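Side-chain contacts in methyltransferase (PDB 2B78), which is probably an S-adenosyl-L-methionine-dependent methyltransferase that may bind RNA: residues D113-F118 / Y183-N188; A224-A229 / I288-P293; A249-H254 / H265-M270. All blocks are in the same frame, centred on the assembly; numbering follows the deposited sequence.

Contact 1 (D113-F118 / Y183-N188)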
loop_
_atom_site.group_PDB
_atom_site.type_symbol
_atom_site.label_atom_id
_atom_site.label_comp_id
_atom_site.label_asym_id
_atom_site.label_seq_id
_atom_site.Cartn_x
_atom_site.Cartn_y
_atom_site.Cartn_z
ATOM N N ASP A 113 8.558 1.645 -7.403
ATOM C CA ASP A 113 7.493 2.499 -7.898
ATOM C C ASP A 113 8.066 3.532 -8.848
ATOM O O ASP A 113 9.241 3.890 -8.765
ATOM C CB ASP A 113 6.801 3.231 -6.740
ATOM C CG ASP A 113 6.115 2.287 -5.772
ATOM O OD1 ASP A 113 5.298 1.462 -6.231
ATOM O OD2 ASP A 113 6.380 2.379 -4.551
ATOM N N CYS A 114 7.245 3.994 -9.777
ATOM C CA CYS A 114 7.708 5.031 -10.661
ATOM C C CYS A 114 6.857 6.244 -10.329
ATOM O O CYS A 114 5.632 6.140 -10.158
ATOM C CB CYS A 114 7.564 4.619 -12.127
ATOM S SG CYS A 114 5.912 4.707 -12.802
ATOM N N TYR A 115 7.524 7.381 -10.185
ATOM C CA TYR A 115 6.880 8.645 -9.879
ATOM C C TYR A 115 7.330 9.626 -10.943
ATOM O O TYR A 115 8.318 10.331 -10.764
ATOM C CB TYR A 115 7.321 9.146 -8.502
ATOM C CG TYR A 115 6.596 8.523 -7.329
ATOM C CD1 TYR A 115 5.456 9.130 -6.789
ATOM C CD2 TYR A 115 7.051 7.339 -6.746
ATOM C CE1 TYR A 115 4.790 8.573 -5.681
ATOM C CE2 TYR A 115 6.389 6.775 -5.647
ATOM C CZ TYR A 115 5.265 7.403 -5.122
ATOM O OH TYR A 115 4.644 6.873 -4.010
ATOM N N GLY A 116 6.611 9.673 -12.059
ATOM C CA GLY A 116 7.002 10.582 -13.119
ATOM C C GLY A 116 8.294 10.123 -13.769
ATOM O O GLY A 116 8.370 9.012 -14.299
ATOM N N ASP A 117 9.317 10.969 -13.716
ATOM C CA ASP A 117 10.609 10.642 -14.316
ATOM C C ASP A 117 11.588 9.949 -13.372
ATOM O O ASP A 117 12.708 9.628 -13.764
ATOM C CB ASP A 117 11.264 11.908 -14.861
ATOM C CG ASP A 117 10.487 12.518 -16.009
ATOM O OD1 ASP A 117 10.208 11.795 -16.993
ATOM O OD2 ASP A 117 10.161 13.720 -15.928
ATOM N N PHE A 118 11.162 9.710 -12.138
ATOM C CA PHE A 118 12.014 9.074 -11.142
ATOM C C PHE A 118 11.427 7.770 -10.609
ATOM O O PHE A 118 10.213 7.558 -10.649
ATOM C CB PHE A 118 12.245 10.049 -9.983
ATOM C CG PHE A 118 12.969 11.302 -10.388
ATOM C CD1 PHE A 118 14.359 11.356 -10.375
ATOM C CD2 PHE A 118 12.258 12.421 -10.822
ATOM C CE1 PHE A 118 15.032 12.506 -10.792
ATOM C CE2 PHE A 118 12.923 13.572 -11.240
ATOM C CZ PHE A 118 14.311 13.611 -11.224
ATOM N N TYR A 183 -1.198 15.464 -8.001
ATOM C CA TYR A 183 -0.918 15.180 -6.601
ATOM C C TYR A 183 0.540 15.557 -6.333
ATOM O O TYR A 183 1.419 15.286 -7.153
ATOM C CB TYR A 183 -1.097 13.691 -6.300
ATOM C CG TYR A 183 -2.525 13.208 -6.376
ATOM C CD1 TYR A 183 -3.407 13.421 -5.321
ATOM C CD2 TYR A 183 -2.993 12.551 -7.507
ATOM C CE1 TYR A 183 -4.737 12.986 -5.388
ATOM C CE2 TYR A 183 -4.317 12.115 -7.588
ATOM C CZ TYR A 183 -5.179 12.338 -6.520
ATOM O OH TYR A 183 -6.480 11.894 -6.591
ATOM N N ASN A 184 0.777 16.174 -5.182
ATOM C CA ASN A 184 2.106 16.601 -4.761
ATOM C C ASN A 184 2.798 15.471 -3.991
ATOM O O ASN A 184 2.267 14.958 -3.003
ATOM C CB ASN A 184 1.984 17.862 -3.886
ATOM C CG ASN A 184 3.314 18.304 -3.288
ATOM O OD1 ASN A 184 3.695 17.882 -2.192
ATOM N ND2 ASN A 184 4.031 19.157 -4.008
ATOM N N VAL A 185 3.981 15.080 -4.459
ATOM C CA VAL A 185 4.737 14.010 -3.821
ATOM C C VAL A 185 6.178 14.414 -3.530
ATOM O O VAL A 185 6.669 15.448 -4.009
ATOM C CB VAL A 185 4.746 12.716 -4.691
ATOM C CG1 VAL A 185 3.311 12.256 -4.963
ATOM C CG2 VAL A 185 5.482 12.959 -5.998
ATOM N N PHE A 186 6.850 13.581 -2.745
ATOM C CA PHE A 186 8.236 13.810 -2.355
ATOM C C PHE A 186 8.888 12.438 -2.214
ATOM O O PHE A 186 8.283 11.522 -1.658
ATOM C CB PHE A 186 8.284 14.622 -1.044
ATOM C CG PHE A 186 7.262 14.206 -0.006
ATOM C CD1 PHE A 186 7.575 13.252 0.967
ATOM C CD2 PHE A 186 5.999 14.784 0.011
ATOM C CE1 PHE A 186 6.637 12.886 1.943
ATOM C CE2 PHE A 186 5.052 14.427 0.980
ATOM C CZ PHE A 186 5.372 13.479 1.947
ATOM N N LEU A 187 10.117 12.295 -2.712
ATOM C CA LEU A 187 10.796 11.004 -2.697
ATOM C C LEU A 187 11.927 10.802 -1.707
ATOM O O LEU A 187 12.417 9.677 -1.566
ATOM C CB LEU A 187 11.336 10.683 -4.098
ATOM C CG LEU A 187 10.315 10.501 -5.214
ATOM C CD1 LEU A 187 11.036 10.044 -6.476
ATOM C CD2 LEU A 187 9.268 9.477 -4.783
ATOM N N ASN A 188 12.346 11.854 -1.013
ATOM C CA ASN A 188 13.455 11.679 -0.088
ATOM C C ASN A 188 13.210 12.271 1.297
ATOM O O ASN A 188 14.123 12.801 1.935
ATOM C CB ASN A 188 14.722 12.258 -0.716
ATOM C CG ASN A 188 15.980 11.758 -0.045
ATOM O OD1 ASN A 188 16.090 10.575 0.283
ATOM N ND2 ASN A 188 16.943 12.653 0.158
#
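A beta-hairpin with a two-residue loop (Gly-116, Asp-117), joining strands 110-115 and 118-123, presents the two residues that flank its turn, Tyr-115 and Phe-118, to Val-185, the last residue of strand 181-185, and Leu-187 in the loop just after it. The turn is type II', with Gly-116 at its first corner, and it is closed by two backbone bonds: Tyr-115 N to Phe-118 O at 2.7 Å and Phe-118 N to Tyr-115 O at 3.2 Å. Across the contact everything is apolar. The main event is a CH-pi interaction: CD2 of Leu-187 sits over one face of the Tyr-115 ring, 3.9 Å from the centroid and 23° off the ring normal. It is displaced toward the CD2 side, where Leu-187 CD2 comes to 3.7 Å from Tyr-115 CD2. The other branch of the same leucine, CD1, reaches the hairpin's far leg and touches Phe-118 CB at 3.7 Å, so one isopropyl group bridges both residues beside the turn. The Phe-118 ring itself leads away from this meeting. Val-185 takes the CD1/CE1 side of the tyrosine ring, its CG2 lying obliquely 3.9 Å from Tyr-115 CD1. CG of Tyr-115 stands anti to the carbonyl carbon (chi1 -81°), which with chi2 -93° turns one ring face to Leu-187; its phenol oxygen is hydrogen-bonded to Thr-193 OG1. Phe-174 also touches both Tyr-115 and Val-185. The arrangement is that of a hairpin end packed against the last residue of a neighbouring two-stranded antiparallel sheet and the loop that leaves it.

Contact 2 (A224-A229 / I288-P293)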
loop_
_atom_site.group_PDB
_atom_site.type_symbol
_atom_site.label_atom_id
_atom_site.label_comp_id
_atom_site.label_asym_id
_atom_site.label_seq_id
_atom_site.Cartn_x
_atom_site.Cartn_y
_atom_site.Cartn_z
ATOM N N ALA A 224 -4.502 14.243 2.693
ATOM C CA ALA A 224 -5.841 14.500 2.170
ATOM C C ALA A 224 -6.028 14.168 0.692
ATOM O O ALA A 224 -6.806 14.833 0.003
ATOM C CB ALA A 224 -6.211 15.956 2.420
ATOM N N ALA A 225 -5.327 13.149 0.197
ATOM C CA ALA A 225 -5.486 12.784 -1.209
ATOM C C ALA A 225 -6.937 12.376 -1.528
ATOM O O ALA A 225 -7.413 12.616 -2.641
ATOM C CB ALA A 225 -4.523 11.656 -1.577
ATOM N N PHE A 226 -7.640 11.754 -0.578
ATOM C CA PHE A 226 -9.044 11.362 -0.816
ATOM C C PHE A 226 -9.928 12.603 -0.890
ATOM O O PHE A 226 -10.914 12.642 -1.631
ATOM C CB PHE A 226 -9.594 10.474 0.310
ATOM C CG PHE A 226 -9.140 9.044 0.266
ATOM C CD1 PHE A 226 -9.267 8.281 -0.890
ATOM C CD2 PHE A 226 -8.627 8.442 1.417
ATOM C CE1 PHE A 226 -8.894 6.935 -0.897
ATOM C CE2 PHE A 226 -8.255 7.104 1.421
ATOM C CZ PHE A 226 -8.388 6.345 0.260
ATOM N N SER A 227 -9.579 13.617 -0.102
ATOM C CA SER A 227 -10.347 14.848 -0.069
ATOM C C SER A 227 -10.247 15.614 -1.383
ATOM O O SER A 227 -11.255 16.115 -1.898
ATOM C CB SER A 227 -9.868 15.721 1.089
ATOM O OG SER A 227 -10.051 15.035 2.311
ATOM N N VAL A 228 -9.038 15.699 -1.933
ATOM C CA VAL A 228 -8.846 16.391 -3.200
ATOM C C VAL A 228 -9.580 15.637 -4.316
ATOM O O VAL A 228 -10.182 16.252 -5.196
ATOM C CB VAL A 228 -7.322 16.545 -3.536
ATOM C CG1 VAL A 228 -6.705 15.199 -3.869
ATOM C CG2 VAL A 228 -7.136 17.522 -4.685
ATOM N N ALA A 229 -9.552 14.308 -4.261
ATOM C CA ALA A 229 -10.235 13.472 -5.255
ATOM C C ALA A 229 -11.737 13.761 -5.207
ATOM O O ALA A 229 -12.388 14.002 -6.235
ATOM C CB ALA A 229 -9.974 11.984 -4.958
ATOM N N ILE A 288 -20.674 11.400 3.995
ATOM C CA ILE A 288 -19.716 10.351 3.705
ATOM C C ILE A 288 -18.524 10.474 4.647
ATOM O O ILE A 288 -17.967 11.556 4.796
ATOM C CB ILE A 288 -19.216 10.489 2.248
ATOM C CG1 ILE A 288 -20.406 10.423 1.286
ATOM C CG2 ILE A 288 -18.195 9.399 1.926
ATOM C CD1 ILE A 288 -20.038 10.748 -0.167
ATOM N N ILE A 289 -18.146 9.367 5.282
ATOM C CA ILE A 289 -17.004 9.355 6.190
ATOM C C ILE A 289 -15.994 8.330 5.696
ATOM O O ILE A 289 -16.315 7.154 5.510
ATOM C CB ILE A 289 -17.422 9.006 7.642
ATOM C CG1 ILE A 289 -18.369 10.086 8.183
ATOM C CG2 ILE A 289 -16.189 8.928 8.537
ATOM C CD1 ILE A 289 -18.894 9.792 9.573
ATOM N N ILE A 290 -14.774 8.792 5.445
ATOM C CA ILE A 290 -13.724 7.907 4.976
ATOM C C ILE A 290 -12.831 7.640 6.168
ATOM O O ILE A 290 -12.434 8.570 6.866
ATOM C CB ILE A 290 -12.909 8.566 3.852
ATOM C CG1 ILE A 290 -13.839 8.880 2.671
ATOM C CG2 ILE A 290 -11.754 7.655 3.446
ATOM C CD1 ILE A 290 -13.192 9.657 1.536
ATOM N N ILE A 291 -12.540 6.370 6.411
ATOM C CA ILE A 291 -11.706 5.971 7.537
ATOM C C ILE A 291 -10.536 5.168 6.973
ATOM O O ILE A 291 -10.735 4.128 6.338
ATOM C CB ILE A 291 -12.537 5.113 8.517
ATOM C CG1 ILE A 291 -13.849 5.840 8.834
ATOM C CG2 ILE A 291 -11.740 4.835 9.787
ATOM C CD1 ILE A 291 -14.819 5.050 9.689
ATOM N N ASP A 292 -9.316 5.645 7.204
ATOM C CA ASP A 292 -8.141 4.968 6.672
ATOM C C ASP A 292 -6.917 5.141 7.572
ATOM O O ASP A 292 -5.965 5.835 7.216
ATOM C CB ASP A 292 -7.860 5.516 5.266
ATOM C CG ASP A 292 -6.727 4.795 4.565
ATOM O OD1 ASP A 292 -6.671 3.551 4.641
ATOM O OD2 ASP A 292 -5.902 5.482 3.921
ATOM N N PRO A 293 -6.929 4.506 8.755
ATOM C CA PRO A 293 -5.815 4.595 9.707
ATOM C C PRO A 293 -4.518 4.034 9.125
ATOM O O PRO A 293 -4.527 3.018 8.435
ATOM C CB PRO A 293 -6.322 3.792 10.907
ATOM C CG PRO A 293 -7.238 2.795 10.278
ATOM C CD PRO A 293 -7.989 3.625 9.272
#
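Helix 225-232 passes over strand 286-291 with Phe-226 facing Ile-290, their CA atoms 8.2 Å apart, and Ala-224 occupies the helix N-cap position. Phe-226 alone bridges the gap from the helix side, in the helix's first turn. Chi1 of -77° sets its CG opposite the carbonyl carbon and directs the ring down toward the sheet. There Ile-290 in the strand and Asp-292 just past its end meet it at different atoms of the side chain. Ile-290 holds the near part: its CG2 lies obliquely 3.8 Å from Phe-226 CD2, while its CD1 approaches the phenylalanine CB at 3.9 Å. The two branches of the isoleucine thus flank the root and one side of the aromatic group. Farther out, Asp-292 comes to the ring edge, OD2 lying near the ring plane 3.8 Å from Phe-226 CE2. Its carboxylate plane is turned 71° from that of the ring. Neither carboxylate oxygen depends on the ring for its bonding: OD1 pairs with Ser-330 OG and OD2 with Gln-199 NE2, and these two bonds limit how the group can rotate. Gln-199 also touches Phe-226, as do Val-202, Arg-203 and Leu-206 of helix 200-210 and Asn-218 of strand 215-219, so the ring is buried between layers. The side chain of Asp-292 is about 9 Å from those of Asp-242 and Val-272, which bind S-adenosyl-L-homocysteine, though none is bound in this model. The chemistry is therefore two-sided: dispersion between Phe-226 and Ile-290 joins helix to sheet, while the weakly positive ring edge probably makes a mildly favourable neighbour for a carboxylate oriented by its two polar partners.

Contact 3 (A249-H254 / H265-M270)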
loop_
_atom_site.group_PDB
_atom_site.type_symbol
_atom_site.label_atom_id
_atom_site.label_comp_id
_atom_site.label_asym_id
_atom_site.label_seq_id
_atom_site.Cartn_x
_atom_site.Cartn_y
_atom_site.Cartn_z
ATOM N N ALA A 249 0.380 21.743 5.125
ATOM C CA ALA A 249 1.045 22.136 3.889
ATOM C C ALA A 249 0.973 21.066 2.797
ATOM O O ALA A 249 0.745 21.382 1.623
ATOM C CB ALA A 249 2.501 22.494 4.177
ATOM N N LEU A 250 1.160 19.806 3.183
ATOM C CA LEU A 250 1.140 18.691 2.230
ATOM C C LEU A 250 -0.230 18.470 1.623
ATOM O O LEU A 250 -0.347 17.956 0.514
ATOM C CB LEU A 250 1.602 17.398 2.901
ATOM C CG LEU A 250 3.019 17.412 3.478
ATOM C CD1 LEU A 250 3.359 16.038 4.014
ATOM C CD2 LEU A 250 4.006 17.819 2.394
ATOM N N SER A 251 -1.274 18.834 2.356
ATOM C CA SER A 251 -2.623 18.676 1.842
ATOM C C SER A 251 -2.940 19.840 0.908
ATOM O O SER A 251 -3.535 19.657 -0.155
ATOM C CB SER A 251 -3.625 18.627 3.004
ATOM O OG SER A 251 -3.379 17.500 3.823
ATOM N N LEU A 252 -2.529 21.038 1.305
ATOM C CA LEU A 252 -2.763 22.241 0.512
ATOM C C LEU A 252 -2.139 22.132 -0.883
ATOM O O LEU A 252 -2.682 22.653 -1.878
ATOM C CB LEU A 252 -2.180 23.464 1.243
ATOM C CG LEU A 252 -2.826 23.864 2.573
ATOM C CD1 LEU A 252 -2.000 24.954 3.271
ATOM C CD2 LEU A 252 -4.246 24.346 2.313
ATOM N N ALA A 253 -0.999 21.450 -0.946
ATOM C CA ALA A 253 -0.269 21.271 -2.193
ATOM C C ALA A 253 -1.081 20.589 -3.285
ATOM O O ALA A 253 -0.944 20.934 -4.452
ATOM C CB ALA A 253 1.004 20.496 -1.941
ATOM N N HIS A 254 -1.906 19.615 -2.915
ATOM C CA HIS A 254 -2.735 18.910 -3.898
ATOM C C HIS A 254 -3.846 19.834 -4.397
ATOM O O HIS A 254 -4.114 19.923 -5.600
ATOM C CB HIS A 254 -3.391 17.677 -3.267
ATOM C CG HIS A 254 -2.423 16.643 -2.788
ATOM N ND1 HIS A 254 -2.651 15.878 -1.664
ATOM C CD2 HIS A 254 -1.247 16.216 -3.301
ATOM C CE1 HIS A 254 -1.656 15.023 -1.506
ATOM N NE2 HIS A 254 -0.790 15.209 -2.489
ATOM N N HIS A 265 -13.376 23.565 1.949
ATOM C CA HIS A 265 -12.476 22.467 2.232
ATOM C C HIS A 265 -11.674 22.853 3.460
ATOM O O HIS A 265 -10.910 23.818 3.438
ATOM C CB HIS A 265 -11.575 22.187 1.022
ATOM C CG HIS A 265 -12.339 21.774 -0.199
ATOM N ND1 HIS A 265 -13.027 20.580 -0.272
ATOM C CD2 HIS A 265 -12.632 22.446 -1.341
ATOM C CE1 HIS A 265 -13.719 20.539 -1.399
ATOM N NE2 HIS A 265 -13.498 21.660 -2.065
ATOM N N GLN A 266 -11.882 22.103 4.538
ATOM C CA GLN A 266 -11.215 22.349 5.815
ATOM C C GLN A 266 -10.180 21.297 6.176
ATOM O O GLN A 266 -10.426 20.097 6.025
ATOM C CB GLN A 266 -12.246 22.404 6.943
ATOM C CG GLN A 266 -13.027 23.711 7.059
ATOM C CD GLN A 266 -13.959 23.964 5.887
ATOM O OE1 GLN A 266 -14.781 23.118 5.536
ATOM N NE2 GLN A 266 -13.840 25.143 5.281
ATOM N N LEU A 267 -9.030 21.749 6.671
ATOM C CA LEU A 267 -7.971 20.843 7.098
ATOM C C LEU A 267 -7.853 21.007 8.611
ATOM O O LEU A 267 -7.628 22.120 9.110
ATOM C CB LEU A 267 -6.637 21.198 6.441
ATOM C CG LEU A 267 -6.543 21.303 4.913
ATOM C CD1 LEU A 267 -5.095 21.559 4.564
ATOM C CD2 LEU A 267 -7.037 20.048 4.223
ATOM N N VAL A 268 -8.007 19.898 9.331
ATOM C CA VAL A 268 -7.942 19.888 10.784
ATOM C C VAL A 268 -6.772 19.051 11.285
ATOM O O VAL A 268 -6.449 18.016 10.711
ATOM C CB VAL A 268 -9.247 19.298 11.369
ATOM C CG1 VAL A 268 -9.153 19.200 12.884
ATOM C CG2 VAL A 268 -10.439 20.153 10.952
ATOM N N VAL A 269 -6.111 19.514 12.341
ATOM C CA VAL A 269 -5.014 18.745 12.924
ATOM C C VAL A 269 -5.482 18.384 14.316
ATOM O O VAL A 269 -5.517 19.235 15.215
ATOM C CB VAL A 269 -3.703 19.554 13.036
ATOM C CG1 VAL A 269 -2.605 18.674 13.637
ATOM C CG2 VAL A 269 -3.276 20.043 11.657
ATOM N N MET A 270 -5.855 17.122 14.497
ATOM C CA MET A 270 -6.357 16.680 15.782
ATOM C C MET A 270 -6.387 15.163 15.858
ATOM O O MET A 270 -6.415 14.477 14.829
ATOM C CB MET A 270 -7.776 17.222 15.972
ATOM C CG MET A 270 -8.341 17.057 17.363
ATOM S SD MET A 270 -10.082 17.537 17.439
ATOM C CE MET A 270 -10.005 19.202 16.891
#
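Leu-267, projecting from the edge strand 265-269, fits its forked end against Ser-251 and Leu-252 of helix 247-257. Both of its methyls meet the serine: CD1 lies 3.6 Å from Ser-251 CB and CD2 lies 3.9 Å from that same carbon, so the fork straddles the CB of a small residue. The nearest CA atoms, of Ser-251 and Leu-267, are 7.8 Å apart. CD1 of Leu-267 is shared with the next residue of the helix, meeting Leu-252 CD2 at 3.7 Å and Leu-252 CG at 3.8 Å. Leu-252 starts out along the flank of the helix, and its branched end then slants over the strand residue. What Ser-251 offers to this apolar surface is its methylene, because chi1 of -63° swings OG back beside the backbone N, where it is hydrogen-bonded to Ser-247 O one turn earlier. The hydroxyl is satisfied within the helix, and Leu-267 meets carbon. Burial falls off across the contact: Ser-251 is covered, Leu-267 partly so, and Leu-252, which also touches Met-262, is exposed. Leu-267 also touches Ser-240 of the adjacent parallel strand 237-242. The side chain of Ser-251 is about 7 Å from that of Asp-242, which ends this strand and binds S-adenosyl-L-homocysteine, a ligand absent from this model. Strand 237-242, helix 247-257 and strand 265-269 together form a beta-alpha-beta crossover, and the leucine-to-helix packing is characteristic of such a unit at the margin of a Rossmann-like methyltransferase sheet.

Along the chain contact 1 is complete before contact 2 begins, and contact 3 falls within the span between the two segments of contact 2. Contacts 2 and 3 have centres 11 Å apart and share the seven-stranded methyltransferase sheet, one at its interior strand 286-291 and the other at its edge strand 265-269; their helices, 225-232 and 247-257, touch each other. Contact 1 lies 21 Å from contact 2 and 20 Å from contact 3, centre to centre, where the hairpin of a separate five-stranded sheet meets strand 181-185 and the loop after it. That strand carries Tyr-183 onto helix 225-232, and the backbone O of Asn-184 probably hydrogen-bonds His-254 NE2, tying the neighbouring sheet to the cofactor-binding fold.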